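Local coordinates for polyphosphate kinase (Porphyromonas gingivalis, PDB 2O8R), which probably catalyses the reversible transfer of the terminal phosphate of ATP to a growing chain of inorganic polyphosphate, a reaction that uses magnesium, at residues 21-26 and 589-594; 540-545 and 647-652; 568-573 and 593-598. The protein carries 3 engineered substitutions. One frame throughout, in Å; residues are numbered along the deposited sequence.

Contact 1: residues 21-26 and 589-594; sequences NERVLM and RLVDMY
Arg23 lies across Val591 and Arg589 where helix 13-29, in the N-terminal domain, docks on the second phospholipase D-like C-terminal domain. The partner is the irregular chain that follows strand 585-589, so one helix side chain bridges two domains far apart in sequence.

The apolar part is small. Arg23 CG packs on Val591 CB at 3.8 Å, and the Arg23 CB and CG methylenes rest beside the Arg589 side chain, with Arg23 CG 3.9 Å from Arg589 CD. Arg23 CG is anti to the backbone N (chi1 174°) and the chain then bends at chi2 (64°), which lays the guanidinium over the valine. Val591 CB packs against one face of that group, off-centre toward its rim. Val24, next along the helix, packs on Phe41 and Ile44 of helix 35-63.

The two arginines do not lean on each other through their charged ends, which keep 6.7 Å between Arg23 NE and Arg589 NE. Arg589 uses its guanidinium on Asn665 and on the carbonyls of Arg570 and Gly571. Arg23 NH2 finds its strongest partners in Lys655 O and the carboxylate of Glu27; Val591 O is also near, but at a poor angle for a hydrogen bond.

One water supplies the polar link. Lying in the plane of the Arg23 guanidinium, at its edge, it accepts from Arg23 NE at 2.7 Å and from Val591 N at 2.9 Å, and donates to Arg589 O at 2.8 Å.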
loop_
_atom_site.group_PDB
_atom_site.type_symbol
_atom_site.label_atom_id
_atom_site.label_comp_id
_atom_site.label_asym_id
_atom_site.label_seq_id
_atom_site.Cartn_x
_atom_site.Cartn_y
_atom_site.Cartn_z
ATOM N N ASN A 21 -17.473 23.768 0.033
ATOM C CA ASN A 21 -16.038 23.866 0.223
ATOM C C ASN A 21 -15.640 25.165 0.911
ATOM O O ASN A 21 -14.635 25.201 1.619
ATOM C CB ASN A 21 -15.255 23.616 -1.063
ATOM C CG ASN A 21 -14.086 22.665 -0.852
ATOM O OD1 ASN A 21 -14.118 21.793 0.022
ATOM N ND2 ASN A 21 -13.046 22.828 -1.653
ATOM N N GLU A 22 -16.449 26.210 0.743
ATOM C CA GLU A 22 -16.308 27.429 1.548
ATOM C C GLU A 22 -16.420 27.119 3.052
ATOM O O GLU A 22 -15.622 27.603 3.854
ATOM C CB GLU A 22 -17.358 28.459 1.140
ATOM C CG GLU A 22 -17.476 29.666 2.066
ATOM C CD GLU A 22 -17.016 30.984 1.438
ATOM O OE1 GLU A 22 -17.269 32.038 2.065
ATOM O OE2 GLU A 22 -16.415 30.979 0.334
ATOM N N ARG A 23 -17.396 26.296 3.430
ATOM C CA ARG A 23 -17.570 25.913 4.826
ATOM C C ARG A 23 -16.397 25.067 5.361
ATOM O O ARG A 23 -16.075 25.115 6.555
ATOM C CB ARG A 23 -18.898 25.188 5.003
ATOM C CG ARG A 23 -19.118 24.607 6.384
ATOM C CD ARG A 23 -19.188 25.692 7.439
ATOM N NE ARG A 23 -19.314 25.112 8.769
ATOM C CZ ARG A 23 -18.311 24.977 9.630
ATOM N NH1 ARG A 23 -17.096 25.378 9.295
ATOM N NH2 ARG A 23 -18.525 24.448 10.828
ATOM N N VAL A 24 -15.765 24.296 4.475
ATOM C CA VAL A 24 -14.562 23.539 4.835
ATOM C C VAL A 24 -13.411 24.517 5.100
ATOM O O VAL A 24 -12.717 24.422 6.115
ATOM C CB VAL A 24 -14.181 22.510 3.740
ATOM C CG1 VAL A 24 -12.914 21.765 4.117
ATOM C CG2 VAL A 24 -15.303 21.517 3.547
ATOM N N LEU A 25 -13.245 25.476 4.195
ATOM C CA LEU A 25 -12.288 26.564 4.376
ATOM C C LEU A 25 -12.527 27.325 5.681
ATOM O O LEU A 25 -11.585 27.787 6.312
ATOM C CB LEU A 25 -12.331 27.525 3.185
ATOM C CG LEU A 25 -11.208 28.558 3.069
ATOM C CD1 LEU A 25 -9.874 27.967 3.460
ATOM C CD2 LEU A 25 -11.136 29.093 1.660
HETATM N N MSE A 26 -13.787 27.451 6.084
HETATM C CA MSE A 26 -14.112 28.123 7.336
HETATM C C MSE A 26 -13.622 27.388 8.582
HETATM O O MSE A 26 -13.176 28.042 9.533
HETATM C CB MSE A 26 -15.598 28.400 7.428
HETATM C CG MSE A 26 -16.003 29.589 6.599
HETATM SE SE MSE A 26 -17.905 29.620 6.192
HETATM C CE MSE A 26 -17.989 31.482 5.569
ATOM N N ARG A 589 -26.519 23.010 7.512
ATOM C CA ARG A 589 -25.317 22.296 7.154
ATOM C C ARG A 589 -24.440 22.145 8.391
ATOM O O ARG A 589 -24.010 23.133 8.992
ATOM C CB ARG A 589 -24.566 23.046 6.080
ATOM C CG ARG A 589 -23.150 22.596 5.883
ATOM C CD ARG A 589 -22.507 23.466 4.836
ATOM N NE ARG A 589 -23.020 23.110 3.526
ATOM C CZ ARG A 589 -23.122 23.946 2.503
ATOM N NH1 ARG A 589 -22.748 25.209 2.635
ATOM N NH2 ARG A 589 -23.605 23.510 1.349
ATOM N N LEU A 590 -24.200 20.895 8.775
ATOM C CA LEU A 590 -23.295 20.594 9.865
ATOM C C LEU A 590 -21.996 20.026 9.318
ATOM O O LEU A 590 -21.991 18.957 8.706
ATOM C CB LEU A 590 -23.935 19.602 10.841
ATOM C CG LEU A 590 -23.044 19.247 12.032
ATOM C CD1 LEU A 590 -22.696 20.495 12.836
ATOM C CD2 LEU A 590 -23.701 18.175 12.907
ATOM N N VAL A 591 -20.911 20.765 9.528
ATOM C CA VAL A 591 -19.547 20.335 9.211
ATOM C C VAL A 591 -18.706 20.489 10.479
ATOM O O VAL A 591 -18.699 21.551 11.108
ATOM C CB VAL A 591 -18.935 21.183 8.077
ATOM C CG1 VAL A 591 -17.400 21.113 8.071
ATOM C CG2 VAL A 591 -19.506 20.765 6.750
ATOM N N ASP A 592 -18.022 19.413 10.848
ATOM C CA ASP A 592 -17.189 19.344 12.034
ATOM C C ASP A 592 -16.090 18.315 11.702
ATOM O O ASP A 592 -15.920 17.941 10.534
ATOM C CB ASP A 592 -18.045 18.888 13.217
ATOM C CG ASP A 592 -17.500 19.326 14.586
ATOM O OD1 ASP A 592 -16.366 19.838 14.686
ATOM O OD2 ASP A 592 -18.226 19.139 15.590
HETATM N N MSE A 593 -15.358 17.849 12.714
HETATM C CA MSE A 593 -14.255 16.912 12.498
HETATM C C MSE A 593 -14.643 15.584 11.832
HETATM O O MSE A 593 -13.907 15.081 10.977
HETATM C CB MSE A 593 -13.546 16.628 13.809
HETATM C CG MSE A 593 -12.188 16.001 13.607
HETATM SE SE MSE A 593 -11.286 15.574 15.268
HETATM C CE MSE A 593 -9.456 15.857 14.640
ATOM N N TYR A 594 -15.779 15.014 12.234
ATOM C CA TYR A 594 -16.275 13.793 11.621
ATOM C C TYR A 594 -17.073 14.159 10.400
ATOM O O TYR A 594 -17.758 15.176 10.386
ATOM C CB TYR A 594 -17.183 12.996 12.565
ATOM C CG TYR A 594 -16.568 12.595 13.882
ATOM C CD1 TYR A 594 -15.217 12.304 13.991
ATOM C CD2 TYR A 594 -17.355 12.470 15.011
ATOM C CE1 TYR A 594 -14.671 11.945 15.184
ATOM C CE2 TYR A 594 -16.819 12.100 16.204
ATOM C CZ TYR A 594 -15.478 11.844 16.295
ATOM O OH TYR A 594 -14.949 11.477 17.509
HETATM O O HOH W 1 -21.355 23.585 9.645
#

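Contact 2: residues 540-545 and 647-652; sequences LLKMNG and EIQLRD
Lys542 and Gln649 meet by their polar ends, and Leu540 and Leu650 by their methyls, where strand 538-543 of the second phospholipase D-like domain is covered by the last turns of helix 636-651.

The polar pair is a single hydrogen bond from Lys542 NZ to Gln649 OE1, 2.8 Å long. The ammonium comes in the carbonyl plane, on a lone pair of OE1, with a C=O...N angle of 126°. The lysine runs straight from CA to CE and turns at the last bond (chi4 77°), and the two side chains cross at about a right angle. Glu596 OE1 joins the pair, in a salt bridge with Lys542 NZ and a hydrogen bond from Gln649 NE2, so the ammonium has an amide oxygen and a carboxylate, and the carboxylate probably offsets its charge.

Apolar contact is confined to the leucines, which reach tip to tip: Leu540 CD1 lies 3.7 Å from Leu650 CD1.

Strand 538-543 runs between 564-569 and 600-603 in the sheet. Helix 636-651 packs on this strand and, through Leu650, on 564-569, while Ile648 and Gln649 also touch helix 678-691.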
loop_
_atom_site.group_PDB
_atom_site.type_symbol
_atom_site.label_atom_id
_atom_site.label_comp_id
_atom_site.label_asym_id
_atom_site.label_seq_id
_atom_site.Cartn_x
_atom_site.Cartn_y
_atom_site.Cartn_z
ATOM N N LEU A 540 -37.988 15.504 9.403
ATOM C CA LEU A 540 -36.600 15.718 9.773
ATOM C C LEU A 540 -35.761 14.851 8.864
ATOM O O LEU A 540 -35.835 13.628 8.926
ATOM C CB LEU A 540 -36.382 15.385 11.249
ATOM C CG LEU A 540 -35.046 15.682 11.947
ATOM C CD1 LEU A 540 -34.239 16.808 11.318
ATOM C CD2 LEU A 540 -35.289 15.976 13.409
ATOM N N LEU A 541 -34.981 15.499 8.003
ATOM C CA LEU A 541 -34.282 14.811 6.924
ATOM C C LEU A 541 -32.783 15.142 6.907
ATOM O O LEU A 541 -32.400 16.305 6.791
ATOM C CB LEU A 541 -34.891 15.220 5.596
ATOM C CG LEU A 541 -36.345 14.957 5.252
ATOM C CD1 LEU A 541 -36.597 15.637 3.926
ATOM C CD2 LEU A 541 -36.620 13.463 5.153
ATOM N N LYS A 542 -31.937 14.118 7.020
ATOM C CA LYS A 542 -30.489 14.322 7.013
ATOM C C LYS A 542 -29.820 13.524 5.913
ATOM O O LYS A 542 -30.000 12.315 5.830
ATOM C CB LYS A 542 -29.886 13.920 8.341
ATOM C CG LYS A 542 -28.367 13.956 8.366
ATOM C CD LYS A 542 -27.828 13.473 9.709
ATOM C CE LYS A 542 -26.343 13.485 9.708
ATOM N NZ LYS A 542 -25.937 14.878 9.885
HETATM N N MSE A 543 -29.050 14.207 5.073
HETATM C CA MSE A 543 -28.285 13.534 4.039
HETATM C C MSE A 543 -27.055 14.318 3.572
HETATM O O MSE A 543 -26.843 15.467 3.956
HETATM C CB MSE A 543 -29.177 13.234 2.866
HETATM C CG MSE A 543 -29.707 14.460 2.174
HETATM SE SE MSE A 543 -31.372 14.020 1.273
HETATM C CE MSE A 543 -31.421 12.078 1.616
ATOM N N ASN A 544 -26.234 13.668 2.759
ATOM C CA ASN A 544 -25.019 14.278 2.268
ATOM C C ASN A 544 -25.373 15.234 1.151
ATOM O O ASN A 544 -24.753 16.283 1.006
ATOM C CB ASN A 544 -24.015 13.224 1.783
ATOM C CG ASN A 544 -23.455 12.372 2.915
ATOM O OD1 ASN A 544 -23.839 11.217 3.083
ATOM N ND2 ASN A 544 -22.539 12.937 3.687
ATOM N N GLY A 545 -26.397 14.885 0.381
ATOM C CA GLY A 545 -26.780 15.700 -0.763
ATOM C C GLY A 545 -28.250 15.688 -1.110
ATOM O O GLY A 545 -28.907 14.651 -1.034
ATOM N N GLU A 647 -31.988 15.756 17.119
ATOM C CA GLU A 647 -32.359 16.948 17.871
ATOM C C GLU A 647 -31.122 17.592 18.424
ATOM O O GLU A 647 -30.960 18.812 18.331
ATOM C CB GLU A 647 -33.346 16.632 18.994
ATOM C CG GLU A 647 -34.784 16.526 18.522
ATOM C CD GLU A 647 -35.715 16.054 19.607
ATOM O OE1 GLU A 647 -35.388 16.258 20.799
ATOM O OE2 GLU A 647 -36.773 15.481 19.267
ATOM N N ILE A 648 -30.226 16.776 18.974
ATOM C CA ILE A 648 -28.905 17.291 19.342
ATOM C C ILE A 648 -28.256 18.027 18.163
ATOM O O ILE A 648 -27.747 19.132 18.328
ATOM C CB ILE A 648 -27.977 16.194 19.850
ATOM C CG1 ILE A 648 -28.618 15.498 21.051
ATOM C CG2 ILE A 648 -26.623 16.784 20.197
ATOM C CD1 ILE A 648 -27.741 14.505 21.756
ATOM N N GLN A 649 -28.300 17.441 16.968
ATOM C CA GLN A 649 -27.712 18.132 15.831
ATOM C C GLN A 649 -28.401 19.477 15.570
ATOM O O GLN A 649 -27.724 20.484 15.360
ATOM C CB GLN A 649 -27.645 17.247 14.577
ATOM C CG GLN A 649 -26.812 15.980 14.762
ATOM C CD GLN A 649 -26.257 15.426 13.456
ATOM O OE1 GLN A 649 -26.875 15.548 12.398
ATOM N NE2 GLN A 649 -25.081 14.808 13.530
ATOM N N LEU A 650 -29.731 19.509 15.632
ATOM C CA LEU A 650 -30.482 20.750 15.354
ATOM C C LEU A 650 -30.344 21.788 16.453
ATOM O O LEU A 650 -30.752 22.934 16.271
ATOM C CB LEU A 650 -31.965 20.470 15.124
ATOM C CG LEU A 650 -32.336 19.795 13.811
ATOM C CD1 LEU A 650 -33.816 19.508 13.863
ATOM C CD2 LEU A 650 -31.960 20.663 12.592
ATOM N N ARG A 651 -29.769 21.373 17.580
ATOM C CA ARG A 651 -29.553 22.235 18.734
ATOM C C ARG A 651 -28.138 22.823 18.718
ATOM O O ARG A 651 -27.876 23.810 19.425
ATOM C CB ARG A 651 -29.787 21.441 20.025
ATOM C CG ARG A 651 -30.190 22.261 21.250
ATOM C CD ARG A 651 -30.318 21.375 22.501
ATOM N NE ARG A 651 -31.045 20.140 22.206
ATOM C CZ ARG A 651 -30.928 19.013 22.902
ATOM N NH1 ARG A 651 -30.112 18.958 23.949
ATOM N NH2 ARG A 651 -31.620 17.938 22.551
ATOM N N ASP A 652 -27.246 22.222 17.910
ATOM C CA ASP A 652 -25.847 22.668 17.763
ATOM C C ASP A 652 -25.725 24.151 17.488
ATOM O O ASP A 652 -26.196 24.635 16.456
ATOM C CB ASP A 652 -25.142 21.926 16.623
ATOM C CG ASP A 652 -23.643 22.286 16.508
ATOM O OD1 ASP A 652 -22.815 21.384 16.687
ATOM O OD2 ASP A 652 -23.277 23.456 16.252
#

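Contact 3: residues 568-573 and 593-598; sequences IVRGIC and MYLEHS. With SO4 (sulfate ion), chain F.
Arg570 crosses the backbone of Glu596 and ends against Leu595, joining the loop after strand 564-569 to the short strand 595-596, which pairs in parallel with strand 474-481 of the neighbouring C-terminal domain. The two segments thus bring both phospholipase D-like domains together at the predicted ATP site.

From CB, which points to the other segment, CG takes the crowded position between the backbone N and the carbonyl carbon (chi1 60°), and from there the chain runs extended to NE. Arg570 CG passes 3.6 Å from Glu596 O, and CD comes to 3.3 Å from the same oxygen. NE stays near Glu596 O too, but that oxygen lies obliquely to the guanidinium and no hydrogen bond forms. Farther out, Arg570 CZ lies 3.6 Å from Leu595 CG, which stands over the centre of one face of the flat group; NH1 and NH2 are both 3.6 Å from Leu595 CD1. The side chains cross at about a right angle, so the leucine's branch spreads over that face. Phe20 of helix 13-29 also touches this arginine.

His597, whose CB points away from 568-573, reaches the sulfate instead. Its NE2 gives O1 a hydrogen bond of 2.7 Å, with an N-H...O angle of 138°. Asp476 holds ND1, fixing the ring's rotation, and Arg599 also donates to the ion.

Carbon over one guanidinium face still leaves Arg570's in-plane N-H groups able to donate. The sulfate, probably from the crystallisation liquor, marks an anion position beside His597, which with Arg570 is predicted to bind ATP, consistent with phosphate recognition.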
loop_
_atom_site.group_PDB
_atom_site.type_symbol
_atom_site.label_atom_id
_atom_site.label_comp_id
_atom_site.label_asym_id
_atom_site.label_seq_id
_atom_site.Cartn_x
_atom_site.Cartn_y
_atom_site.Cartn_z
ATOM N N ILE A 568 -30.934 18.616 7.242
ATOM C CA ILE A 568 -29.532 18.640 7.646
ATOM C C ILE A 568 -28.708 18.042 6.495
ATOM O O ILE A 568 -28.596 16.817 6.345
ATOM C CB ILE A 568 -29.322 17.897 8.978
ATOM C CG1 ILE A 568 -30.228 18.481 10.067
ATOM C CG2 ILE A 568 -27.882 17.979 9.422
ATOM C CD1 ILE A 568 -30.136 17.766 11.409
ATOM N N VAL A 569 -28.177 18.926 5.652
ATOM C CA VAL A 569 -27.436 18.538 4.444
ATOM C C VAL A 569 -26.045 19.153 4.412
ATOM O O VAL A 569 -25.922 20.374 4.367
ATOM C CB VAL A 569 -28.163 18.989 3.181
ATOM C CG1 VAL A 569 -27.336 18.649 1.943
ATOM C CG2 VAL A 569 -29.505 18.321 3.106
ATOM N N ARG A 570 -24.997 18.330 4.428
ATOM C CA ARG A 570 -23.653 18.899 4.513
ATOM C C ARG A 570 -23.091 19.327 3.167
ATOM O O ARG A 570 -22.417 20.350 3.071
ATOM C CB ARG A 570 -22.669 18.015 5.293
ATOM C CG ARG A 570 -22.460 16.656 4.736
ATOM C CD ARG A 570 -21.120 16.069 5.128
ATOM N NE ARG A 570 -20.731 15.138 4.070
ATOM C CZ ARG A 570 -19.654 15.266 3.307
ATOM N NH1 ARG A 570 -18.791 16.251 3.519
ATOM N NH2 ARG A 570 -19.422 14.384 2.350
ATOM N N GLY A 571 -23.386 18.564 2.125
ATOM C CA GLY A 571 -22.813 18.853 0.809
ATOM C C GLY A 571 -23.712 19.685 -0.075
ATOM O O GLY A 571 -24.145 20.777 0.296
ATOM N N ILE A 572 -23.996 19.149 -1.252
ATOM C CA ILE A 572 -24.788 19.849 -2.236
ATOM C C ILE A 572 -26.241 19.941 -1.810
ATOM O O ILE A 572 -26.859 18.940 -1.492
ATOM C CB ILE A 572 -24.694 19.174 -3.610
ATOM C CG1 ILE A 572 -23.324 19.417 -4.237
ATOM C CG2 ILE A 572 -25.735 19.717 -4.552
ATOM C CD1 ILE A 572 -23.163 18.655 -5.544
ATOM N N CYS A 573 -26.765 21.161 -1.789
ATOM C CA CYS A 573 -28.183 21.382 -1.631
ATOM C C CYS A 573 -28.708 22.379 -2.663
ATOM O O CYS A 573 -28.226 23.501 -2.741
ATOM C CB CYS A 573 -28.479 21.880 -0.232
ATOM S SG CYS A 573 -30.224 21.871 0.133
HETATM N N MSE A 593 -15.358 17.849 12.714
HETATM C CA MSE A 593 -14.255 16.912 12.498
HETATM C C MSE A 593 -14.643 15.584 11.832
HETATM O O MSE A 593 -13.907 15.081 10.977
HETATM C CB MSE A 593 -13.546 16.628 13.809
HETATM C CG MSE A 593 -12.188 16.001 13.607
HETATM SE SE MSE A 593 -11.286 15.574 15.268
HETATM C CE MSE A 593 -9.456 15.857 14.640
ATOM N N TYR A 594 -15.779 15.014 12.234
ATOM C CA TYR A 594 -16.275 13.793 11.621
ATOM C C TYR A 594 -17.073 14.159 10.400
ATOM O O TYR A 594 -17.758 15.176 10.386
ATOM C CB TYR A 594 -17.183 12.996 12.565
ATOM C CG TYR A 594 -16.568 12.595 13.882
ATOM C CD1 TYR A 594 -15.217 12.304 13.991
ATOM C CD2 TYR A 594 -17.355 12.470 15.011
ATOM C CE1 TYR A 594 -14.671 11.945 15.184
ATOM C CE2 TYR A 594 -16.819 12.100 16.204
ATOM C CZ TYR A 594 -15.478 11.844 16.295
ATOM O OH TYR A 594 -14.949 11.477 17.509
ATOM N N LEU A 595 -16.992 13.333 9.368
ATOM C CA LEU A 595 -17.777 13.586 8.179
ATOM C C LEU A 595 -19.198 13.091 8.442
ATOM O O LEU A 595 -19.428 11.903 8.711
ATOM C CB LEU A 595 -17.131 12.941 6.956
ATOM C CG LEU A 595 -17.714 13.219 5.573
ATOM C CD1 LEU A 595 -16.640 13.531 4.536
ATOM C CD2 LEU A 595 -18.502 12.032 5.142
ATOM N N GLU A 596 -20.136 14.033 8.404
ATOM C CA GLU A 596 -21.540 13.769 8.695
ATOM C C GLU A 596 -22.180 13.012 7.546
ATOM O O GLU A 596 -22.712 13.595 6.606
ATOM C CB GLU A 596 -22.267 15.078 8.950
ATOM C CG GLU A 596 -21.910 15.738 10.269
ATOM C CD GLU A 596 -22.437 14.978 11.478
ATOM O OE1 GLU A 596 -23.490 14.319 11.377
ATOM O OE2 GLU A 596 -21.796 15.040 12.539
ATOM N N HIS A 597 -22.136 11.693 7.636
ATOM C CA HIS A 597 -22.358 10.905 6.458
ATOM C C HIS A 597 -23.659 10.154 6.532
ATOM O O HIS A 597 -24.105 9.597 5.537
ATOM C CB HIS A 597 -21.176 9.949 6.252
ATOM C CG HIS A 597 -21.214 9.219 4.952
ATOM N ND1 HIS A 597 -21.713 7.939 4.834
ATOM C CD2 HIS A 597 -20.838 9.595 3.709
ATOM C CE1 HIS A 597 -21.624 7.554 3.576
ATOM N NE2 HIS A 597 -21.094 8.539 2.875
ATOM N N SER A 598 -24.268 10.123 7.714
ATOM C CA SER A 598 -25.557 9.454 7.893
ATOM C C SER A 598 -26.594 9.988 6.915
ATOM O O SER A 598 -26.601 11.183 6.568
ATOM C CB SER A 598 -26.079 9.645 9.320
ATOM O OG SER A 598 -25.321 8.900 10.249
HETATM S S SO4 F . -20.828 6.942 -0.268
HETATM O O1 SO4 F . -19.924 7.539 0.713
HETATM O O2 SO4 F . -20.999 7.876 -1.391
HETATM O O3 SO4 F . -20.256 5.686 -0.752
HETATM O O4 SO4 F . -22.095 6.607 0.375
#

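Overall arrangement
All three contacts meet on strands and loops of the second phospholipase D-like domain: contact 1 brings in the N-terminal domain, while contacts 2 and 3 join parts of that domain to each other. Contacts 1 and 2 are buried; contact 3 is partly buried, although its centre lies nearest that of the chain, and it binds the sulfate. Contact 2 stands on strand 538-543 and contact 3 starts from 564-569, its neighbour in the sheet. Contacts 1 and 3 share Met593 and Tyr594, and the Arg589 guanidinium grips backbone carbonyls of contact 3. Their chemistry differs: a water-bridged domain seam, a direct amide-ammonium bond with leucine packing, and carbon over an arginine face beside an anion.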